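Local coordinates for DUF2666 domain-containing protein (Pyrococcus furiosus, PDB 3V68) that is of unknown function but probably binds double-stranded DNA, at residues 30-42 / 114-126. Residues are numbered along the deposited sequence; the frame is centred on the assembly and turned at random. Where two conformers were deposited one is given.
Sequences AMFLSRVSNTVSS and LPIEFPGGKIEGL
A single side-chain amide, that of N38, makes three hydrogen bonds to the backbone of the loop 114-126. F118 N donates to N38 OD1 over 2.9 Å, in the carbonyl plane and on a lone pair, though the bond is bent (135°). N38 ND2 donates to F118 O at 2.8 Å and to G121 O at 3.0 Å. Both bonds are nearly straight, and both acceptors lie close to the amide plane. ND2 stands above the carbonyl plane of each. These bonds fix the rotation of the amide and hold the turn through P119 and G120 against the helix. With an alanine at N38 the F118 N-H and the carbonyls of F118 and G121 would probably lose these partners, and the loop is likely to shift.

Two more side chains of helix 26-43 hold the loop. R35 bends at chi3 (55°), which brings R35 NH1 to G120 O at 2.8 Å, within the guanidinium plane. I123 N lies over one face of the same group. T39 OG1 takes the N-H of I123 N at 2.8 Å in an almost linear bond. It also donates to R35 O one turn back, which helps fix the hydroxyl.

At the positive phi of G120 a CB would jam against P119 O, which calls for glycine. S34 CB packs 3.2 Å from P119 O, a buried oxygen with no polar partner in the model. A water bridges N38 O and E117 OE2.

Side-chain-to-backbone bonds thus hold an irregular loop, between helix 91-110 and strand 136-143, across helix 26-43. F118 and P119 reach helix 219-231, where R223 NE donates a hydrogen bond to E117 O. At the other end I123 packs on V17 and E19 of strand 15-20, in the four-stranded antiparallel sheet, and E19 also salt-bridges R35. V36 and V40 contact strand 5-12 and helix 160-181.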
ATOM      1  N   ALA A  30       6.139  13.788  -7.198  1.00 11.23           N
ATOM      2  CA  ALA A  30       5.214  12.679  -7.433  1.00 11.11           C
ATOM      3  C   ALA A  30       5.952  11.366  -7.700  1.00 11.04           C
ATOM      4  O   ALA A  30       5.527  10.315  -7.223  1.00 10.88           O
ATOM      5  CB  ALA A  30       4.246  13.007  -8.569  1.00 11.19           C
ATOM      6  N   MET A  31       7.054  11.433  -8.443  0.50 11.01           N
ATOM      7  CA  MET A  31       7.849  10.240  -8.729  0.50 10.91           C
ATOM      8  C   MET A  31       8.552   9.705  -7.483  0.50 10.75           C
ATOM      9  O   MET A  31       8.646   8.492  -7.295  0.50 10.85           O
ATOM     10  CB  MET A  31       8.842  10.507  -9.862  0.50 10.95           C
ATOM     11  CG  MET A  31       8.174  10.640 -11.224  0.50 11.32           C
ATOM     12  SD  MET A  31       7.187   9.193 -11.657  0.50 12.08           S
ATOM     13  CE  MET A  31       8.478   7.967 -11.864  0.50 12.70           C
ATOM     14  N   PHE A  32       9.028  10.612  -6.631  1.00 10.52           N
ATOM     15  CA  PHE A  32       9.617  10.239  -5.344  1.00 10.12           C
ATOM     16  C   PHE A  32       8.588   9.526  -4.462  1.00  9.66           C
ATOM     17  O   PHE A  32       8.862   8.440  -3.933  1.00  9.56           O
ATOM     18  CB  PHE A  32      10.166  11.474  -4.620  1.00 10.51           C
ATOM     19  CG  PHE A  32      10.532  11.222  -3.177  1.00 11.06           C
ATOM     20  CD1 PHE A  32      11.749  10.635  -2.844  1.00 12.37           C
ATOM     21  CD2 PHE A  32       9.653  11.567  -2.152  1.00 11.58           C
ATOM     22  CE1 PHE A  32      12.087  10.404  -1.503  1.00 12.56           C
ATOM     23  CE2 PHE A  32       9.984  11.333  -0.813  1.00 12.45           C
ATOM     24  CZ  PHE A  32      11.201  10.757  -0.491  1.00 12.52           C
ATOM     25  N   LEU A  33       7.404  10.121  -4.328  1.00  9.52           N
ATOM     26  CA  LEU A  33       6.367   9.533  -3.485  1.00  9.57           C
ATOM     27  C   LEU A  33       5.873   8.198  -4.036  1.00  9.41           C
ATOM     28  O   LEU A  33       5.552   7.287  -3.270  1.00  9.48           O
ATOM     29  CB  LEU A  33       5.194  10.497  -3.311  1.00  9.19           C
ATOM     30  CG  LEU A  33       5.457  11.787  -2.527  1.00 10.14           C
ATOM     31  CD1 LEU A  33       4.247  12.703  -2.652  1.00  9.97           C
ATOM     32  CD2 LEU A  33       5.795  11.497  -1.068  1.00 12.00           C
ATOM     33  N   SER A  34       5.827   8.098  -5.365  1.00  9.49           N
ATOM     34  CA  SER A  34       5.479   6.862  -6.061  1.00  9.46           C
ATOM     35  C   SER A  34       6.460   5.756  -5.697  1.00  9.36           C
ATOM     36  O   SER A  34       6.060   4.655  -5.318  1.00  9.71           O
ATOM     37  CB  SER A  34       5.502   7.085  -7.575  1.00  9.36           C
ATOM     38  OG  SER A  34       4.416   7.890  -7.991  1.00 10.20           O
ATOM     39  N   ARG A  35       7.749   6.064  -5.805  1.00  9.16           N
ATOM     40  CA  ARG A  35       8.800   5.114  -5.461  1.00  9.49           C
ATOM     41  C   ARG A  35       8.802   4.746  -3.975  1.00  9.31           C
ATOM     42  O   ARG A  35       8.984   3.577  -3.625  1.00  9.68           O
ATOM     43  CB  ARG A  35      10.153   5.629  -5.952  1.00  9.59           C
ATOM     44  CG  ARG A  35      10.265   5.528  -7.475  1.00  9.84           C
ATOM     45  CD  ARG A  35      11.449   6.308  -8.041  1.00 10.21           C
ATOM     46  NE  ARG A  35      12.741   5.952  -7.448  1.00 10.36           N
ATOM     47  CZ  ARG A  35      13.425   4.841  -7.720  1.00 10.18           C
ATOM     48  NH1 ARG A  35      12.950   3.941  -8.573  1.00 10.33           N
ATOM     49  NH2 ARG A  35      14.598   4.634  -7.138  1.00 12.16           N
ATOM     50  N   VAL A  36       8.554   5.723  -3.104  1.00  9.16           N
ATOM     51  CA  VAL A  36       8.424   5.434  -1.677  1.00  9.12           C
ATOM     52  C   VAL A  36       7.265   4.467  -1.425  1.00  9.44           C
ATOM     53  O   VAL A  36       7.431   3.467  -0.723  1.00  9.69           O
ATOM     54  CB  VAL A  36       8.266   6.731  -0.853  1.00  8.87           C
ATOM     55  CG1 VAL A  36       7.837   6.426   0.573  1.00  8.77           C
ATOM     56  CG2 VAL A  36       9.569   7.525  -0.857  1.00 10.39           C
ATOM     57  N   SER A  37       6.105   4.759  -2.014  1.00  9.27           N
ATOM     58  CA  SER A  37       4.931   3.894  -1.879  1.00  9.35           C
ATOM     59  C   SER A  37       5.243   2.465  -2.330  1.00  9.22           C
ATOM     60  O   SER A  37       4.965   1.506  -1.610  1.00  9.42           O
ATOM     61  CB  SER A  37       3.752   4.457  -2.679  1.00  9.06           C
ATOM     62  OG  SER A  37       2.691   3.516  -2.756  1.00  9.92           O
ATOM     63  N   ASN A  38       5.839   2.323  -3.510  1.00  9.57           N
ATOM     64  CA  ASN A  38       6.175   0.999  -4.037  1.00 10.01           C
ATOM     65  C   ASN A  38       7.147   0.257  -3.118  1.00 10.43           C
ATOM     66  O   ASN A  38       6.992  -0.945  -2.867  1.00 11.05           O
ATOM     67  CB  ASN A  38       6.792   1.118  -5.435  1.00 10.14           C
ATOM     68  CG  ASN A  38       5.821   1.669  -6.470  1.00 10.07           C
ATOM     69  OD1 ASN A  38       4.601   1.648  -6.287  1.00 10.84           O
ATOM     70  ND2 ASN A  38       6.368   2.170  -7.575  1.00 11.22           N
ATOM     71  N   THR A  39       8.124   0.995  -2.603  1.00 10.36           N
ATOM     72  CA  THR A  39       9.183   0.436  -1.760  1.00 10.59           C
ATOM     73  C   THR A  39       8.653  -0.036  -0.412  1.00 10.49           C
ATOM     74  O   THR A  39       8.874  -1.185  -0.026  1.00 10.88           O
ATOM     75  CB  THR A  39      10.325   1.446  -1.570  1.00 10.92           C
ATOM     76  OG1 THR A  39      10.797   1.855  -2.859  1.00 11.33           O
ATOM     77  CG2 THR A  39      11.490   0.826  -0.789  1.00 11.63           C
ATOM     78  N   VAL A  40       7.957   0.841   0.305  1.00 10.35           N
ATOM     79  CA  VAL A  40       7.476   0.467   1.634  1.00 10.35           C
ATOM     80  C   VAL A  40       6.410  -0.623   1.563  1.00 10.44           C
ATOM     81  O   VAL A  40       6.370  -1.514   2.415  1.00 10.57           O
ATOM     82  CB  VAL A  40       7.030   1.677   2.490  1.00 10.35           C
ATOM     83  CG1 VAL A  40       8.173   2.675   2.626  1.00 11.01           C
ATOM     84  CG2 VAL A  40       5.786   2.356   1.919  1.00  9.67           C
ATOM     85  N   SER A  41       5.569  -0.576   0.533  1.00 10.60           N
ATOM     86  CA  SER A  41       4.523  -1.588   0.369  1.00 11.17           C
ATOM     87  C   SER A  41       5.122  -2.971   0.139  1.00 11.60           C
ATOM     88  O   SER A  41       4.601  -3.965   0.640  1.00 12.04           O
ATOM     89  CB  SER A  41       3.587  -1.223  -0.774  1.00 10.83           C
ATOM     90  OG  SER A  41       2.844  -0.058  -0.463  1.00 12.00           O
ATOM     91  N   SER A  42       6.229  -3.020  -0.597  1.00 11.92           N
ATOM     92  CA  SER A  42       6.905  -4.285  -0.892  1.00 12.83           C
ATOM     93  C   SER A  42       7.534  -4.913   0.354  1.00 12.78           C
ATOM     94  O   SER A  42       7.702  -6.132   0.424  1.00 13.18           O
ATOM     95  CB  SER A  42       7.970  -4.091  -1.977  1.00 12.96           C
ATOM     96  OG  SER A  42       9.149  -3.495  -1.464  1.00 16.24           O
ATOM     97  N   LEU A 114      -3.234  -4.990 -12.911  1.00 16.66           N
ATOM     98  CA  LEU A 114      -3.766  -3.630 -12.800  1.00 15.31           C
ATOM     99  C   LEU A 114      -2.666  -2.646 -12.404  1.00 14.64           C
ATOM    100  O   LEU A 114      -1.643  -3.059 -11.853  1.00 13.98           O
ATOM    101  CB  LEU A 114      -4.886  -3.592 -11.754  1.00 15.14           C
ATOM    102  CG  LEU A 114      -6.236  -4.237 -12.072  1.00 15.13           C
ATOM    103  CD1 LEU A 114      -7.028  -4.401 -10.794  1.00 14.98           C
ATOM    104  CD2 LEU A 114      -7.020  -3.408 -13.083  1.00 15.06           C
ATOM    105  N   PRO A 115      -2.867  -1.339 -12.676  1.00 14.05           N
ATOM    106  CA  PRO A 115      -1.895  -0.353 -12.211  1.00 13.92           C
ATOM    107  C   PRO A 115      -2.044  -0.105 -10.705  1.00 13.57           C
ATOM    108  O   PRO A 115      -2.667   0.874 -10.274  1.00 14.14           O
ATOM    109  CB  PRO A 115      -2.235   0.892 -13.037  1.00 14.09           C
ATOM    110  CG  PRO A 115      -3.694   0.759 -13.315  1.00 14.17           C
ATOM    111  CD  PRO A 115      -3.946  -0.716 -13.467  1.00 14.17           C
ATOM    112  N   ILE A 116      -1.478  -1.021  -9.926  1.00 13.22           N
ATOM    113  CA  ILE A 116      -1.545  -0.993  -8.468  1.00 13.18           C
ATOM    114  C   ILE A 116      -0.356  -0.213  -7.910  1.00 13.08           C
ATOM    115  O   ILE A 116      -0.524   0.757  -7.162  1.00 12.73           O
ATOM    116  CB  ILE A 116      -1.560  -2.436  -7.890  1.00 13.10           C
ATOM    117  CG1 ILE A 116      -2.783  -3.232  -8.389  1.00 13.69           C
ATOM    118  CG2 ILE A 116      -1.477  -2.416  -6.364  1.00 13.61           C
ATOM    119  CD1 ILE A 116      -4.140  -2.535  -8.189  1.00 15.03           C
ATOM    120  N   GLU A 117       0.848  -0.645  -8.275  1.00 12.93           N
ATOM    121  CA  GLU A 117       2.042   0.130  -7.987  1.00 12.94           C
ATOM    122  C   GLU A 117       2.004   1.414  -8.804  1.00 12.32           C
ATOM    123  O   GLU A 117       1.466   1.447  -9.910  1.00 12.57           O
ATOM    124  CB  GLU A 117       3.305  -0.672  -8.309  1.00 13.41           C
ATOM    125  CG  GLU A 117       3.496  -1.876  -7.388  1.00 16.07           C
ATOM    126  CD  GLU A 117       4.809  -2.603  -7.613  1.00 19.67           C
ATOM    127  OE1 GLU A 117       5.097  -3.001  -8.765  1.00 21.67           O
ATOM    128  OE2 GLU A 117       5.554  -2.790  -6.632  1.00 21.71           O
ATOM    129  N   PHE A 118       2.558   2.473  -8.235  1.00 11.89           N
ATOM    130  CA  PHE A 118       2.731   3.728  -8.949  1.00 11.66           C
ATOM    131  C   PHE A 118       3.920   3.645  -9.900  1.00 11.85           C
ATOM    132  O   PHE A 118       4.723   2.721  -9.799  1.00 11.64           O
ATOM    133  CB  PHE A 118       2.892   4.868  -7.944  1.00 11.79           C
ATOM    134  CG  PHE A 118       1.624   5.210  -7.232  1.00 12.12           C
ATOM    135  CD1 PHE A 118       0.794   6.217  -7.716  1.00 13.00           C
ATOM    136  CD2 PHE A 118       1.239   4.513  -6.087  1.00 13.11           C
ATOM    137  CE1 PHE A 118      -0.404   6.535  -7.066  1.00 13.78           C
ATOM    138  CE2 PHE A 118       0.044   4.827  -5.435  1.00 14.20           C
ATOM    139  CZ  PHE A 118      -0.771   5.834  -5.929  1.00 14.19           C
ATOM    140  N   PRO A 119       4.027   4.598 -10.842  1.00 12.22           N
ATOM    141  CA  PRO A 119       5.149   4.579 -11.777  1.00 12.42           C
ATOM    142  C   PRO A 119       6.493   4.630 -11.064  1.00 12.59           C
ATOM    143  O   PRO A 119       6.591   5.167  -9.960  1.00 13.04           O
ATOM    144  CB  PRO A 119       4.951   5.870 -12.578  1.00 12.61           C
ATOM    145  CG  PRO A 119       3.497   6.127 -12.502  1.00 12.56           C
ATOM    146  CD  PRO A 119       3.115   5.722 -11.117  1.00 12.55           C
ATOM    147  N   GLY A 120       7.511   4.036 -11.677  1.00 12.72           N
ATOM    148  CA  GLY A 120       8.894   4.284 -11.258  1.00 12.78           C
ATOM    149  C   GLY A 120       9.602   3.183 -10.498  1.00 12.58           C
ATOM    150  O   GLY A 120      10.796   3.305 -10.210  1.00 13.27           O
ATOM    151  N   GLY A 121       8.889   2.112 -10.171  1.00 12.44           N
ATOM    152  CA  GLY A 121       9.491   0.988  -9.463  1.00 12.03           C
ATOM    153  C   GLY A 121       9.907   1.317  -8.043  1.00 11.82           C
ATOM    154  O   GLY A 121       9.325   2.201  -7.404  1.00 11.79           O
ATOM    155  N   LYS A 122      10.931   0.622  -7.558  1.00 12.21           N
ATOM    156  CA  LYS A 122      11.320   0.711  -6.157  1.00 12.34           C
ATOM    157  C   LYS A 122      12.691   1.340  -5.962  1.00 12.42           C
ATOM    158  O   LYS A 122      13.521   1.366  -6.877  1.00 12.23           O
ATOM    159  CB  LYS A 122      11.280  -0.680  -5.507  1.00 12.64           C
ATOM    160  CG  LYS A 122       9.906  -1.341  -5.569  1.00 14.17           C
ATOM    161  CD  LYS A 122       9.918  -2.739  -4.953  1.00 17.13           C
ATOM    162  CE  LYS A 122      10.732  -3.739  -5.773  1.00 19.39           C
ATOM    163  NZ  LYS A 122      10.056  -4.154  -7.034  1.00 21.54           N
ATOM    164  N   ILE A 123      12.911   1.851  -4.755  1.00 12.56           N
ATOM    165  CA  ILE A 123      14.196   2.395  -4.347  1.00 13.00           C
ATOM    166  C   ILE A 123      15.106   1.233  -3.954  1.00 13.99           C
ATOM    167  O   ILE A 123      14.843   0.530  -2.981  1.00 14.32           O
ATOM    168  CB  ILE A 123      14.033   3.387  -3.173  1.00 12.70           C
ATOM    169  CG1 ILE A 123      13.012   4.477  -3.525  1.00 12.79           C
ATOM    170  CG2 ILE A 123      15.387   3.999  -2.801  1.00 12.47           C
ATOM    171  CD1 ILE A 123      12.545   5.307  -2.345  1.00 13.66           C
ATOM    172  N   GLU A 124      16.177   1.040  -4.722  1.00 14.92           N
ATOM    173  CA  GLU A 124      17.063  -0.116  -4.540  1.00 16.36           C
ATOM    174  C   GLU A 124      18.465   0.262  -4.082  1.00 16.80           C
ATOM    175  O   GLU A 124      19.222  -0.593  -3.613  1.00 17.52           O
ATOM    176  CB  GLU A 124      17.146  -0.934  -5.835  1.00 16.48           C
ATOM    177  CG  GLU A 124      15.818  -1.521  -6.305  1.00 18.52           C
ATOM    178  CD  GLU A 124      15.358  -2.719  -5.483  1.00 21.04           C
ATOM    179  OE1 GLU A 124      16.121  -3.205  -4.621  1.00 22.74           O
ATOM    180  OE2 GLU A 124      14.219  -3.180  -5.708  1.00 22.99           O
ATOM    181  N   GLY A 125      18.810   1.537  -4.229  1.00 17.27           N
ATOM    182  CA  GLY A 125      20.149   2.003  -3.893  1.00 18.10           C
ATOM    183  C   GLY A 125      20.162   3.105  -2.857  1.00 19.13           C
ATOM    184  O   GLY A 125      19.120   3.475  -2.306  1.00 18.97           O
ATOM    185  N   LEU A 126      21.356   3.622  -2.601  1.00 20.15           N
ATOM    186  CA  LEU A 126      21.566   4.703  -1.648  1.00 21.65           C
ATOM    187  C   LEU A 126      21.972   5.983  -2.372  1.00 22.41           C
ATOM    188  O   LEU A 126      23.162   6.275  -2.506  1.00 22.74           O
ATOM    189  CB  LEU A 126      22.651   4.308  -0.644  1.00 22.13           C
ATOM    190  CG  LEU A 126      22.275   3.421   0.539  1.00 22.97           C
ATOM    191  CD1 LEU A 126      23.535   2.832   1.152  1.00 24.69           C
ATOM    192  CD2 LEU A 126      21.490   4.211   1.579  1.00 24.14           C
TER
HETATM  193  O   HOH W   1       4.808  -2.494  -3.972  1.00 17.00           O